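Hypoxanthine-guanine phosphoribosyltransferase (Leishmania tarentolae, PDB 1PZM) probably salvages purines by transferring the 5-phosphoribosyl group of phosphoribosyl pyrophosphate onto hypoxanthine or guanine, giving IMP or GMP. Local coordinates at residues A[177-182]-A[194-199]. Numbering follows the deposited sequence.
Sequences AFVIGY and RDICVL. Unlike the reference sequence in segment 194-199: Arg194 (reference Pro). With 5GP (guanosine-5'-monophosphate), chain C.
The hood of this type I phosphoribosyltransferase, the small antiparallel sheet that covers the purine, is built from strand 179-180 paired with strand 196-199. Three backbone bonds set the register: Ile180 N to Cys197 O and Cys197 N to Ile180 O, both 2.9 Å, and Leu199 N to Phe178 O at 3.2 Å, nearly straight at 173°. Val179 and Val198 form the non-hydrogen-bonded pair, which turns the peptide groups of Val179 outward to read the base. Val179 N donates to O6 of the bound GMP at 2.8 Å, while Val179 O accepts from its N1 at 2.6 Å and, weakly, from N2. The guanine lies over one face of the Phe178 ring, N1 of GMP above its centre; CG opposite the backbone N (chi1 -171°) carries the ring to the base. Phe178 CD1 meets Leu199 CD2 obliquely at 4.2 Å. The Ile180 and Leu199 side chains cross at about a right angle, with Ile180 CG2 4.0 Å from Leu199 CB. At the far end Tyr182 CB packs on Ile196 CG1 at 3.6 Å, and Gly181 CA, with no CB in the way, makes a CA-H...O contact with Asp195 O. Tyr182 OH is hydrogen-bonded to Asp74, and Arg194 salt-bridges Asp81 of the second subunit. Strand 196-199 lies between 179-180 and 23-28, while Ile196 packs against Leu154 and Leu155 of strand 148-156 and Val33 of helix 30-48.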
loop_
_atom_site.group_PDB
_atom_site.type_symbol
_atom_site.label_atom_id
_atom_site.label_comp_id
_atom_site.label_asym_id
_atom_site.label_seq_id
_atom_site.Cartn_x
_atom_site.Cartn_y
_atom_site.Cartn_z
ATOM N N ALA A 177 16.470 -3.516 -17.262
ATOM C CA ALA A 177 16.673 -2.111 -17.123
ATOM C C ALA A 177 16.325 -1.807 -15.676
ATOM O O ALA A 177 15.506 -2.490 -15.047
ATOM C CB ALA A 177 15.749 -1.354 -18.077
ATOM N N PHE A 178 16.924 -0.791 -15.110
ATOM C CA PHE A 178 16.534 -0.526 -13.742
ATOM C C PHE A 178 15.346 0.443 -13.729
ATOM O O PHE A 178 15.446 1.550 -14.235
ATOM C CB PHE A 178 17.706 -0.013 -12.951
ATOM C CG PHE A 178 17.421 0.083 -11.486
ATOM C CD1 PHE A 178 16.795 1.206 -10.962
ATOM C CD2 PHE A 178 17.747 -0.954 -10.646
ATOM C CE1 PHE A 178 16.548 1.303 -9.596
ATOM C CE2 PHE A 178 17.502 -0.872 -9.297
ATOM C CZ PHE A 178 16.889 0.266 -8.770
ATOM N N VAL A 179 14.207 0.024 -13.186
ATOM C CA VAL A 179 13.089 0.941 -13.165
ATOM C C VAL A 179 12.776 1.531 -11.784
ATOM O O VAL A 179 13.161 0.927 -10.764
ATOM C CB VAL A 179 11.837 0.353 -13.792
ATOM C CG1 VAL A 179 12.146 -0.261 -15.264
ATOM C CG2 VAL A 179 11.154 -0.613 -12.845
ATOM N N ILE A 180 12.075 2.691 -11.790
ATOM C CA ILE A 180 11.641 3.394 -10.587
ATOM C C ILE A 180 10.174 3.795 -10.840
ATOM O O ILE A 180 9.694 3.701 -11.986
ATOM C CB ILE A 180 12.522 4.663 -10.341
ATOM C CG1 ILE A 180 12.349 5.631 -11.545
ATOM C CG2 ILE A 180 14.038 4.259 -10.107
ATOM C CD1 ILE A 180 12.882 7.025 -11.353
ATOM N N GLY A 181 9.479 4.221 -9.778
ATOM C CA GLY A 181 8.109 4.704 -9.916
ATOM C C GLY A 181 7.068 3.662 -9.571
ATOM O O GLY A 181 7.410 2.510 -9.503
ATOM N N TYR A 182 5.814 4.053 -9.298
ATOM C CA TYR A 182 4.759 3.039 -9.070
ATOM C C TYR A 182 5.151 2.019 -7.927
ATOM O O TYR A 182 4.915 0.773 -7.998
ATOM C CB TYR A 182 4.330 2.399 -10.400
ATOM C CG TYR A 182 2.958 1.759 -10.333
ATOM C CD1 TYR A 182 1.801 2.544 -10.460
ATOM C CD2 TYR A 182 2.822 0.387 -10.092
ATOM C CE1 TYR A 182 0.545 1.984 -10.317
ATOM C CE2 TYR A 182 1.568 -0.195 -9.961
ATOM C CZ TYR A 182 0.433 0.617 -10.096
ATOM O OH TYR A 182 -0.836 0.054 -10.005
ATOM N N ARG A 194 3.888 8.334 -10.457
ATOM C CA ARG A 194 2.716 7.647 -11.024
ATOM C C ARG A 194 3.068 6.740 -12.176
ATOM O O ARG A 194 2.388 5.716 -12.400
ATOM C CB ARG A 194 1.694 8.673 -11.537
ATOM C CG ARG A 194 1.020 9.493 -10.442
ATOM C CD ARG A 194 -0.091 10.455 -11.033
ATOM N NE ARG A 194 -0.841 11.117 -9.977
ATOM C CZ ARG A 194 -1.888 10.600 -9.340
ATOM N NH1 ARG A 194 -2.323 9.366 -9.631
ATOM N NH2 ARG A 194 -2.528 11.342 -8.389
ATOM N N ASP A 195 4.128 7.072 -12.902
ATOM C CA ASP A 195 4.500 6.292 -14.079
ATOM C C ASP A 195 5.738 5.429 -13.752
ATOM O O ASP A 195 6.483 5.689 -12.791
ATOM C CB ASP A 195 4.791 7.165 -15.294
ATOM C CG ASP A 195 3.649 8.122 -15.642
ATOM O OD1 ASP A 195 2.468 7.725 -15.774
ATOM O OD2 ASP A 195 3.880 9.328 -15.806
ATOM N N ILE A 196 5.925 4.396 -14.539
ATOM C CA ILE A 196 7.103 3.609 -14.348
ATOM C C ILE A 196 8.160 4.134 -15.317
ATOM O O ILE A 196 7.920 4.203 -16.552
ATOM C CB ILE A 196 6.804 2.139 -14.611
ATOM C CG1 ILE A 196 5.858 1.586 -13.525
ATOM C CG2 ILE A 196 8.172 1.318 -14.679
ATOM C CD1 ILE A 196 5.238 0.241 -13.915
ATOM N N CYS A 197 9.327 4.487 -14.768
ATOM C CA CYS A 197 10.372 5.102 -15.576
ATOM C C CYS A 197 11.684 4.323 -15.541
ATOM O O CYS A 197 11.940 3.591 -14.593
ATOM C CB CYS A 197 10.624 6.530 -15.132
ATOM S SG CYS A 197 9.143 7.601 -15.131
ATOM N N VAL A 198 12.501 4.471 -16.577
ATOM C CA VAL A 198 13.849 3.916 -16.552
ATOM C C VAL A 198 14.775 4.995 -16.023
ATOM O O VAL A 198 14.795 6.100 -16.550
ATOM C CB VAL A 198 14.292 3.463 -17.953
ATOM C CG1 VAL A 198 15.717 2.833 -17.896
ATOM C CG2 VAL A 198 13.321 2.485 -18.462
ATOM N N LEU A 199 15.514 4.675 -14.959
ATOM C CA LEU A 199 16.314 5.659 -14.200
ATOM C C LEU A 199 17.473 6.220 -15.059
ATOM O O LEU A 199 18.228 5.439 -15.691
ATOM C CB LEU A 199 16.846 5.012 -12.900
ATOM C CG LEU A 199 17.718 5.895 -12.000
ATOM C CD1 LEU A 199 16.922 7.012 -11.280
ATOM C CD2 LEU A 199 18.474 5.060 -10.993
HETATM P P 5GP C . 15.482 -10.619 -7.706
HETATM O O1P 5GP C . 14.429 -11.089 -8.649
HETATM O O2P 5GP C . 16.848 -10.697 -8.289
HETATM O O3P 5GP C . 15.442 -11.570 -6.569
HETATM O "O5'" 5GP C . 15.124 -9.130 -7.228
HETATM C "C5'" 5GP C . 15.864 -8.438 -6.213
HETATM C "C4'" 5GP C . 15.106 -7.193 -5.660
HETATM O "O4'" 5GP C . 15.243 -6.024 -6.482
HETATM C "C3'" 5GP C . 13.603 -7.377 -5.474
HETATM O "O3'" 5GP C . 13.140 -6.742 -4.279
HETATM C "C2'" 5GP C . 13.050 -6.675 -6.704
HETATM O "O2'" 5GP C . 11.714 -6.314 -6.498
HETATM C "C1'" 5GP C . 14.009 -5.497 -6.935
HETATM N N9 5GP C . 14.161 -5.140 -8.377
HETATM C C8 5GP C . 14.736 -5.863 -9.441
HETATM N N7 5GP C . 14.754 -5.059 -10.593
HETATM C C5 5GP C . 14.441 -3.799 -10.132
HETATM C C6 5GP C . 14.286 -2.579 -10.802
HETATM O O6 5GP C . 14.417 -2.508 -12.064
HETATM N N1 5GP C . 13.952 -1.437 -10.077
HETATM C C2 5GP C . 13.795 -1.517 -8.692
HETATM N N2 5GP C . 13.507 -0.441 -7.962
HETATM N N3 5GP C . 13.928 -2.711 -8.043
HETATM C C4 5GP C . 14.256 -3.839 -8.773
#